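Local coordinates for protein AvrRxo1-ORF1 (Xanthomonas oryzae pv. oryzicola, PDB 4Z8T) that is a type III effector with a polynucleotide kinase domain of the zeta-toxin, P-loop NTPase kind, and binds the chaperone-like protein AvrRxo1-ORF2, at residues A[8-13]-A[34-39]; A[194-199]-A[327-332]; A[229-234]-A[238-243]. One frame throughout, in Å; residues are numbered along the deposited sequence.

Contact 1 of 3, residues A[8-13]-A[34-39]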
loop_
_atom_site.group_PDB
_atom_site.type_symbol
_atom_site.label_atom_id
_atom_site.label_comp_id
_atom_site.label_asym_id
_atom_site.label_seq_id
_atom_site.Cartn_x
_atom_site.Cartn_y
_atom_site.Cartn_z
ATOM N N GLU A 8 39.125 -6.429 18.055
ATOM C CA GLU A 8 40.198 -5.466 18.296
ATOM C C GLU A 8 40.856 -5.664 19.666
ATOM O O GLU A 8 42.075 -5.552 19.796
ATOM C CB GLU A 8 39.674 -4.033 18.146
ATOM C CG GLU A 8 39.348 -3.649 16.704
ATOM C CD GLU A 8 37.954 -3.061 16.541
ATOM O OE1 GLU A 8 37.658 -2.022 17.172
ATOM O OE2 GLU A 8 37.150 -3.643 15.776
ATOM N N ILE A 9 40.047 -5.964 20.677
ATOM C CA ILE A 9 40.543 -6.185 22.038
ATOM C C ILE A 9 41.407 -7.447 22.138
ATOM O O ILE A 9 42.466 -7.444 22.780
ATOM C CB ILE A 9 39.367 -6.288 23.045
ATOM C CG1 ILE A 9 38.620 -4.954 23.134
ATOM C CG2 ILE A 9 39.850 -6.743 24.424
ATOM C CD1 ILE A 9 37.319 -5.016 23.919
ATOM N N TYR A 10 40.958 -8.529 21.508
ATOM C CA TYR A 10 41.629 -9.817 21.669
ATOM C C TYR A 10 42.487 -10.222 20.472
ATOM O O TYR A 10 43.177 -11.241 20.513
ATOM C CB TYR A 10 40.616 -10.907 22.042
ATOM C CG TYR A 10 39.971 -10.645 23.385
ATOM C CD1 TYR A 10 40.681 -10.818 24.566
ATOM C CD2 TYR A 10 38.659 -10.206 23.474
ATOM C CE1 TYR A 10 40.094 -10.564 25.794
ATOM C CE2 TYR A 10 38.069 -9.956 24.692
ATOM C CZ TYR A 10 38.794 -10.137 25.848
ATOM O OH TYR A 10 38.201 -9.879 27.056
ATOM N N GLY A 11 42.454 -9.417 19.417
ATOM C CA GLY A 11 43.304 -9.669 18.266
ATOM C C GLY A 11 44.746 -9.323 18.592
ATOM O O GLY A 11 45.007 -8.469 19.445
ATOM N N LEU A 12 45.682 -9.983 17.918
ATOM C CA LEU A 12 47.099 -9.733 18.155
ATOM C C LEU A 12 47.750 -8.967 17.016
ATOM O O LEU A 12 47.720 -9.408 15.868
ATOM C CB LEU A 12 47.852 -11.046 18.378
ATOM C CG LEU A 12 47.657 -11.696 19.743
ATOM C CD1 LEU A 12 48.409 -13.018 19.827
ATOM C CD2 LEU A 12 48.092 -10.743 20.849
ATOM N N GLY A 13 48.327 -7.813 17.343
ATOM C CA GLY A 13 49.206 -7.104 16.430
ATOM C C GLY A 13 48.608 -5.980 15.606
ATOM O O GLY A 13 47.598 -5.371 15.974
ATOM N N PRO A 34 46.023 -16.089 23.344
ATOM C CA PRO A 34 45.871 -17.498 23.721
ATOM C C PRO A 34 44.603 -17.802 24.515
ATOM O O PRO A 34 43.961 -18.814 24.236
ATOM C CB PRO A 34 47.121 -17.774 24.581
ATOM C CG PRO A 34 47.953 -16.508 24.533
ATOM C CD PRO A 34 47.430 -15.670 23.417
ATOM N N GLU A 35 44.244 -16.961 25.482
ATOM C CA GLU A 35 43.036 -17.213 26.259
ATOM C C GLU A 35 41.810 -17.154 25.366
ATOM O O GLU A 35 40.874 -17.939 25.528
ATOM C CB GLU A 35 42.872 -16.196 27.389
ATOM C CG GLU A 35 43.916 -16.284 28.479
ATOM C CD GLU A 35 45.137 -15.443 28.184
ATOM O OE1 GLU A 35 45.342 -15.049 27.013
ATOM O OE2 GLU A 35 45.898 -15.163 29.135
ATOM N N ARG A 36 41.810 -16.216 24.428
ATOM C CA ARG A 36 40.649 -16.055 23.557
ATOM C C ARG A 36 40.583 -17.202 22.564
ATOM O O ARG A 36 39.503 -17.690 22.233
ATOM C CB ARG A 36 40.682 -14.714 22.826
ATOM C CG ARG A 36 39.295 -14.254 22.377
ATOM C CD ARG A 36 38.424 -13.926 23.569
ATOM N NE ARG A 36 37.119 -13.379 23.177
ATOM C CZ ARG A 36 36.218 -12.956 24.051
ATOM N NH1 ARG A 36 36.496 -13.024 25.344
ATOM N NH2 ARG A 36 35.057 -12.449 23.641
ATOM N N ARG A 37 41.755 -17.632 22.107
ATOM C CA ARG A 37 41.897 -18.803 21.256
ATOM C C ARG A 37 41.274 -20.012 21.943
ATOM O O ARG A 37 40.553 -20.798 21.316
ATOM C CB ARG A 37 43.391 -19.041 21.005
ATOM C CG ARG A 37 43.739 -19.821 19.756
ATOM C CD ARG A 37 45.137 -19.448 19.255
ATOM N NE ARG A 37 46.141 -19.370 20.309
ATOM C CZ ARG A 37 47.077 -18.425 20.386
ATOM N NH1 ARG A 37 47.143 -17.474 19.469
ATOM N NH2 ARG A 37 47.949 -18.434 21.383
ATOM N N LYS A 38 41.532 -20.152 23.241
ATOM C CA LYS A 38 40.980 -21.260 24.013
ATOM C C LYS A 38 39.456 -21.185 24.110
ATOM O O LYS A 38 38.778 -22.210 24.022
ATOM C CB LYS A 38 41.589 -21.296 25.417
ATOM C CG LYS A 38 43.053 -21.714 25.471
ATOM C CD LYS A 38 43.526 -21.761 26.926
ATOM C CE LYS A 38 45.052 -21.734 27.053
ATOM N NZ LYS A 38 45.697 -23.011 26.646
ATOM N N LEU A 39 38.932 -19.980 24.312
ATOM C CA LEU A 39 37.481 -19.780 24.377
ATOM C C LEU A 39 36.841 -20.167 23.051
ATOM O O LEU A 39 35.791 -20.828 23.021
ATOM C CB LEU A 39 37.152 -18.322 24.717
ATOM C CG LEU A 39 35.662 -17.963 24.780
ATOM C CD1 LEU A 39 34.930 -18.857 25.771
ATOM C CD2 LEU A 39 35.483 -16.488 25.141
#
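Tyr-10 and Arg-36 form an offset arginine–tyrosine stack, a cation-pi pair that joins the short N-terminal helix 6-10 to the first turn of the long helix 34-60. The guanidinium lies flat on the phenol, the two planes only 6° apart and their centres separated by 4.1 Å. It is displaced from the ring axis: the guanidinium carbon sits 34° off the ring normal, so that Arg-36 NH1 lies 3.5 Å from Tyr-10 CE2, toward the hydroxyl end. Arg-36 CD sits over the same face, a CH-pi contact 3.8 Å from the centroid of the Tyr-10 ring. Two torsions bring this about: in Arg-36, CG stands anti to the backbone N (chi1 -157°), and a bend at chi2 then turns the chain across the phenol face. Ile-9 CG2 packs on the opposite ring face, while Leu-39 CD2 covers the far face of the guanidinium. Each of the three guanidinium nitrogens has a polar partner: NE forms a salt bridge to Glu-129, NH1 a hydrogen bond to Ser-114 and NH2 one to the carbonyl of Leu-111. Together they fix the rotation of the group, and Glu-129 probably offsets the charge of this buried arginine. At the root of the stack, Tyr-10 CB meets Arg-36 CG at 3.6 Å.

Contact 2 of 3, residues A[194-199]-A[327-332]. With SO4 (sulfate ion), chain E.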
loop_
_atom_site.group_PDB
_atom_site.type_symbol
_atom_site.label_atom_id
_atom_site.label_comp_id
_atom_site.label_asym_id
_atom_site.label_seq_id
_atom_site.Cartn_x
_atom_site.Cartn_y
_atom_site.Cartn_z
ATOM N N VAL A 194 7.790 -4.901 16.938
ATOM C CA VAL A 194 7.303 -5.205 18.289
ATOM C C VAL A 194 7.895 -6.518 18.794
ATOM O O VAL A 194 8.125 -6.684 19.988
ATOM C CB VAL A 194 5.772 -5.153 18.420
ATOM C CG1 VAL A 194 5.150 -6.351 17.800
ATOM C CG2 VAL A 194 5.373 -5.046 19.897
ATOM N N GLY A 195 8.191 -7.433 17.874
ATOM C CA GLY A 195 8.879 -8.660 18.231
ATOM C C GLY A 195 10.242 -8.400 18.860
ATOM O O GLY A 195 10.636 -9.059 19.820
ATOM N N VAL A 196 10.975 -7.440 18.305
ATOM C CA VAL A 196 12.279 -7.079 18.835
ATOM C C VAL A 196 12.139 -6.434 20.221
ATOM O O VAL A 196 12.896 -6.755 21.139
ATOM C CB VAL A 196 13.030 -6.158 17.874
ATOM C CG1 VAL A 196 14.276 -5.579 18.555
ATOM C CG2 VAL A 196 13.446 -6.956 16.637
ATOM N N LEU A 197 11.171 -5.537 20.368
ATOM C CA LEU A 197 10.967 -4.880 21.669
ATOM C C LEU A 197 10.573 -5.860 22.764
ATOM O O LEU A 197 10.839 -5.598 23.941
ATOM C CB LEU A 197 9.929 -3.750 21.571
ATOM C CG LEU A 197 10.325 -2.530 20.728
ATOM C CD1 LEU A 197 9.241 -1.460 20.786
ATOM C CD2 LEU A 197 11.671 -1.929 21.168
ATOM N N GLN A 198 9.951 -6.983 22.391
ATOM C CA GLN A 198 9.571 -8.015 23.363
ATOM C C GLN A 198 10.726 -8.893 23.807
ATOM O O GLN A 198 10.637 -9.552 24.848
ATOM C CB GLN A 198 8.484 -8.925 22.792
ATOM C CG GLN A 198 7.138 -8.256 22.704
ATOM C CD GLN A 198 6.116 -9.109 21.997
ATOM O OE1 GLN A 198 5.794 -8.871 20.832
ATOM N NE2 GLN A 198 5.596 -10.113 22.693
ATOM N N ARG A 199 11.801 -8.923 23.025
ATOM C CA ARG A 199 12.951 -9.741 23.392
ATOM C C ARG A 199 13.663 -9.100 24.565
ATOM O O ARG A 199 14.050 -7.943 24.497
ATOM C CB ARG A 199 13.911 -9.891 22.206
ATOM C CG ARG A 199 13.327 -10.748 21.111
ATOM C CD ARG A 199 14.204 -10.750 19.874
ATOM N NE ARG A 199 13.730 -11.751 18.935
ATOM C CZ ARG A 199 14.346 -12.069 17.804
ATOM N NH1 ARG A 199 15.467 -11.453 17.472
ATOM N NH2 ARG A 199 13.827 -13.007 17.020
ATOM N N ALA A 327 16.325 1.711 19.267
ATOM C CA ALA A 327 17.691 2.151 19.547
ATOM C C ALA A 327 17.984 1.986 21.031
ATOM O O ALA A 327 19.010 1.428 21.417
ATOM C CB ALA A 327 17.885 3.597 19.114
ATOM N N ALA A 328 17.067 2.465 21.859
ATOM C CA ALA A 328 17.213 2.350 23.308
ATOM C C ALA A 328 17.216 0.892 23.755
ATOM O O ALA A 328 18.011 0.490 24.602
ATOM C CB ALA A 328 16.104 3.123 24.012
ATOM N N HIS A 329 16.325 0.095 23.172
ATOM C CA HIS A 329 16.199 -1.309 23.530
ATOM C C HIS A 329 17.444 -2.086 23.138
ATOM O O HIS A 329 17.833 -3.036 23.815
ATOM C CB HIS A 329 14.985 -1.916 22.824
ATOM C CG HIS A 329 14.629 -3.283 23.313
ATOM N ND1 HIS A 329 14.245 -3.526 24.612
ATOM C CD2 HIS A 329 14.592 -4.476 22.673
ATOM C CE1 HIS A 329 13.994 -4.816 24.755
ATOM N NE2 HIS A 329 14.191 -5.412 23.595
ATOM N N SER A 330 18.058 -1.686 22.034
ATOM C CA SER A 330 19.224 -2.382 21.519
ATOM C C SER A 330 20.449 -2.125 22.386
ATOM O O SER A 330 21.338 -2.978 22.496
ATOM C CB SER A 330 19.503 -1.930 20.090
ATOM O OG SER A 330 20.606 -2.641 19.573
ATOM N N GLU A 331 20.477 -0.949 23.003
ATOM C CA GLU A 331 21.626 -0.507 23.797
ATOM C C GLU A 331 21.720 -1.189 25.162
ATOM O O GLU A 331 22.764 -1.131 25.818
ATOM C CB GLU A 331 21.595 1.014 23.970
ATOM C CG GLU A 331 22.007 1.783 22.720
ATOM C CD GLU A 331 21.625 3.250 22.788
ATOM O OE1 GLU A 331 21.309 3.740 23.898
ATOM O OE2 GLU A 331 21.629 3.914 21.728
ATOM N N LEU A 332 20.638 -1.826 25.595
ATOM C CA LEU A 332 20.665 -2.587 26.838
ATOM C C LEU A 332 21.635 -3.765 26.754
ATOM O O LEU A 332 21.734 -4.438 25.725
ATOM C CB LEU A 332 19.270 -3.111 27.173
ATOM C CG LEU A 332 18.192 -2.047 27.358
ATOM C CD1 LEU A 332 16.840 -2.688 27.638
ATOM C CD2 LEU A 332 18.587 -1.116 28.487
HETATM S S SO4 E . 16.121 -13.705 14.394
HETATM O O1 SO4 E . 15.923 -14.719 15.432
HETATM O O2 SO4 E . 14.894 -13.642 13.603
HETATM O O3 SO4 E . 17.225 -14.150 13.542
HETATM O O4 SO4 E . 16.491 -12.418 14.978
#
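His-329, near the C-terminal end of helix 322-331, reaches across to Arg-199 O and Leu-197 at the C-terminal end of helix 189-198, which lies in the region matching the zeta-toxin family of P-loop NTPases. Its CG is anti to the backbone N (chi1 -170°), which extends the imidazole from the helix toward the carbonyls at the other helix's end. There NE2 donates a short hydrogen bond to Arg-199 O, 2.7 Å long but bent to 134° at the hydrogen. The acceptor lies close to the imidazole plane and the donor in the carbonyl plane. Val-196 O is also near, 3.1 Å from His-329 NE2. Over one face of the ring sits Leu-197 CA, a CH-pi contact 4.0 Å from the centroid, while Leu-197 CD2 packs against His-329 CB at 3.7 Å. The other ring nitrogen, ND1, is hydrogen-bonded to Tyr-317 OH, so both imidazole nitrogens have partners and the ring's rotation is fixed. One residue further on, Ser-330 is bonded through OG to the carbonyl of Arg-207 and packs on Trp-97 of the AvrRxo1-ORF2 chain. The backbone held by His-329 is that of Arg-199, whose extended side chain leads away to a sulfate. Arg-199 NH1, also bonded to Pro-206 O, meets sulfate O4 at 2.9 Å in a nearly straight bond of 167°, and NH2 makes a weak one to O1.

Contact 3 of 3, residues A[229-234]-A[238-243]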
loop_
_atom_site.group_PDB
_atom_site.type_symbol
_atom_site.label_atom_id
_atom_site.label_comp_id
_atom_site.label_asym_id
_atom_site.label_seq_id
_atom_site.Cartn_x
_atom_site.Cartn_y
_atom_site.Cartn_z
ATOM N N ASP A 229 11.980 -19.049 -7.537
ATOM C CA ASP A 229 12.365 -19.423 -8.912
ATOM C C ASP A 229 13.392 -20.534 -8.912
ATOM O O ASP A 229 13.381 -21.388 -9.794
ATOM C CB ASP A 229 12.955 -18.222 -9.674
ATOM C CG ASP A 229 11.905 -17.382 -10.370
ATOM O OD1 ASP A 229 10.750 -17.826 -10.493
ATOM O OD2 ASP A 229 12.258 -16.274 -10.815
ATOM N N ARG A 230 14.296 -20.534 -7.941
ATOM C CA ARG A 230 15.287 -21.603 -7.896
ATOM C C ARG A 230 14.653 -22.966 -7.689
ATOM O O ARG A 230 15.122 -23.960 -8.254
ATOM C CB ARG A 230 16.354 -21.342 -6.823
ATOM C CG ARG A 230 17.064 -20.000 -6.952
ATOM C CD ARG A 230 18.090 -19.924 -8.088
ATOM N NE ARG A 230 17.507 -19.985 -9.432
ATOM C CZ ARG A 230 16.839 -18.995 -10.033
ATOM N NH1 ARG A 230 16.375 -19.169 -11.268
ATOM N NH2 ARG A 230 16.618 -17.836 -9.423
ATOM N N PHE A 231 13.596 -23.028 -6.868
ATOM C CA PHE A 231 12.916 -24.283 -6.629
ATOM C C PHE A 231 11.972 -24.662 -7.757
ATOM O O PHE A 231 11.816 -25.848 -8.068
ATOM C CB PHE A 231 12.178 -24.265 -5.285
ATOM C CG PHE A 231 13.112 -24.265 -4.102
ATOM C CD1 PHE A 231 13.693 -23.096 -3.668
ATOM C CD2 PHE A 231 13.423 -25.451 -3.444
ATOM C CE1 PHE A 231 14.558 -23.097 -2.584
ATOM C CE2 PHE A 231 14.303 -25.461 -2.362
ATOM C CZ PHE A 231 14.863 -24.277 -1.935
ATOM N N ILE A 232 11.347 -23.666 -8.375
ATOM C CA ILE A 232 10.507 -23.940 -9.538
ATOM C C ILE A 232 11.374 -24.518 -10.653
ATOM O O ILE A 232 10.957 -25.439 -11.355
ATOM C CB ILE A 232 9.796 -22.668 -10.033
ATOM C CG1 ILE A 232 8.744 -22.229 -9.007
ATOM C CG2 ILE A 232 9.121 -22.910 -11.385
ATOM C CD1 ILE A 232 8.032 -20.943 -9.369
ATOM N N ALA A 233 12.588 -23.997 -10.800
ATOM C CA ALA A 233 13.461 -24.415 -11.908
ATOM C C ALA A 233 14.077 -25.792 -11.701
ATOM O O ALA A 233 14.329 -26.519 -12.664
ATOM C CB ALA A 233 14.553 -23.403 -12.130
ATOM N N ASP A 234 14.346 -26.156 -10.451
ATOM C CA ASP A 234 15.076 -27.390 -10.185
ATOM C C ASP A 234 14.403 -28.215 -9.097
ATOM O O ASP A 234 14.680 -28.021 -7.918
ATOM C CB ASP A 234 16.506 -27.057 -9.771
ATOM C CG ASP A 234 17.336 -28.292 -9.495
ATOM O OD1 ASP A 234 16.932 -29.405 -9.907
ATOM O OD2 ASP A 234 18.402 -28.151 -8.870
ATOM N N GLY A 238 15.247 -29.523 -3.742
ATOM C CA GLY A 238 14.619 -29.744 -2.450
ATOM C C GLY A 238 13.218 -29.168 -2.445
ATOM O O GLY A 238 12.547 -29.141 -3.473
ATOM N N ASN A 239 12.768 -28.675 -1.298
ATOM C CA ASN A 239 11.413 -28.149 -1.214
ATOM C C ASN A 239 11.413 -26.761 -0.603
ATOM O O ASN A 239 12.322 -26.413 0.145
ATOM C CB ASN A 239 10.524 -29.087 -0.403
ATOM C CG ASN A 239 10.412 -30.457 -1.044
ATOM O OD1 ASN A 239 9.996 -30.578 -2.195
ATOM N ND2 ASN A 239 10.839 -31.488 -0.321
ATOM N N TYR A 240 10.385 -25.988 -0.941
ATOM C CA TYR A 240 10.235 -24.600 -0.499
ATOM C C TYR A 240 8.819 -24.380 0.038
ATOM O O TYR A 240 7.839 -24.753 -0.599
ATOM C CB TYR A 240 10.486 -23.642 -1.674
ATOM C CG TYR A 240 10.181 -22.199 -1.342
ATOM C CD1 TYR A 240 8.886 -21.696 -1.472
ATOM C CD2 TYR A 240 11.174 -21.343 -0.883
ATOM C CE1 TYR A 240 8.588 -20.391 -1.151
ATOM C CE2 TYR A 240 10.885 -20.015 -0.566
ATOM C CZ TYR A 240 9.584 -19.553 -0.699
ATOM O OH TYR A 240 9.287 -18.241 -0.394
ATOM N N ARG A 241 8.711 -23.741 1.206
ATOM C CA ARG A 241 7.406 -23.312 1.712
ATOM C C ARG A 241 7.527 -21.895 2.218
ATOM O O ARG A 241 8.514 -21.550 2.880
ATOM C CB ARG A 241 6.940 -24.210 2.863
ATOM C CG ARG A 241 6.439 -25.572 2.411
ATOM C CD ARG A 241 6.105 -26.448 3.618
ATOM N NE ARG A 241 7.333 -26.903 4.278
ATOM C CZ ARG A 241 7.389 -27.296 5.545
ATOM N NH1 ARG A 241 6.287 -27.275 6.286
ATOM N NH2 ARG A 241 8.543 -27.684 6.067
ATOM N N LEU A 242 6.525 -21.081 1.910
ATOM C CA LEU A 242 6.483 -19.689 2.338
ATOM C C LEU A 242 5.305 -19.511 3.266
ATOM O O LEU A 242 4.185 -19.820 2.904
ATOM C CB LEU A 242 6.253 -18.778 1.131
ATOM C CG LEU A 242 5.930 -17.304 1.437
ATOM C CD1 LEU A 242 7.050 -16.604 2.224
ATOM C CD2 LEU A 242 5.700 -16.599 0.100
ATOM N N PHE A 243 5.562 -18.985 4.462
ATOM C CA PHE A 243 4.478 -18.741 5.416
ATOM C C PHE A 243 4.402 -17.260 5.648
ATOM O O PHE A 243 5.426 -16.625 5.838
ATOM C CB PHE A 243 4.757 -19.442 6.754
ATOM C CG PHE A 243 4.748 -20.940 6.662
ATOM C CD1 PHE A 243 3.565 -21.653 6.768
ATOM C CD2 PHE A 243 5.928 -21.637 6.431
ATOM C CE1 PHE A 243 3.566 -23.052 6.667
ATOM C CE2 PHE A 243 5.928 -23.029 6.335
ATOM C CZ PHE A 243 4.762 -23.727 6.447
HETATM O O HOH W 1 11.875 -27.625 -6.031
#
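Phe-231 and Tyr-240 pack helix 224-233 against strand 238-245, which follows it after a short three-residue connection, on the mixed sheet of the probable P-loop kinase fold. The two short segments run obliquely, 139° between their directions, with axes 8.5 Å apart at closest approach. Apolar contact dominates. Tyr-240 CB sits over one face of the phenylalanine ring, a CH-pi contact 3.8 Å from the centroid, and comes within 3.6 Å of Phe-231 CG. The rings themselves meet obliquely, with centroids 5.7 Å apart and planes at 46°. In Tyr-240, CG is anti to the backbone N (chi1 173°), which carries the phenol onward while its CB stays over the phenylalanine. Backbone groups of the strand meet the same aromatic ring: Gly-238 O lies at its edge, 3.8 Å from Phe-231 CD2, and Asn-239 O approaches Phe-231 CE2 to 3.3 Å.

No direct hydrogen bond joins the two segments. A water bridges them instead, lying 2.7 Å from Phe-231 O and 3.0 Å from Gly-238 O. Just after the helix, Asp-234 is held through OD1 by Ser-236 and through OD2 by a salt bridge to Lys-174. Asp-229, earlier on the helix, forms a salt bridge with Lys-17 of the AvrRxo1-ORF2 chain.

Tyr-240 leans on Val-227 and Ile-228 of helix 224-233 and bonds Asp-184 through OH. Phe-231 also packs on Val-180 and Leu-182 of strand 179-185 and on Val-257 of strand 251-258, the two strands that border 238-245 in the mixed sheet.

In the fold
The three contacts lie far apart and touch nowhere. Contact 1 and contact 2 have centres about 30 Å apart, contact 1 and contact 3 about 42 Å, and contact 2 and contact 3 about 33 Å, the last two pairs on opposite sides of the chain's centre. Contact 2 is the one next to the presumed nucleotide site: Arg-199 lies near, without touching, the probable Walker A P-loop residues, which include Lys-78 and Thr-79, and the sulfates beside it may mark phosphate positions. Along the chain, contact 1 is complete before contact 2 opens, whereas contact 3 falls between the two segments of contact 2. Contacts 2 and 3 each also reach the AvrRxo1-ORF2 chain.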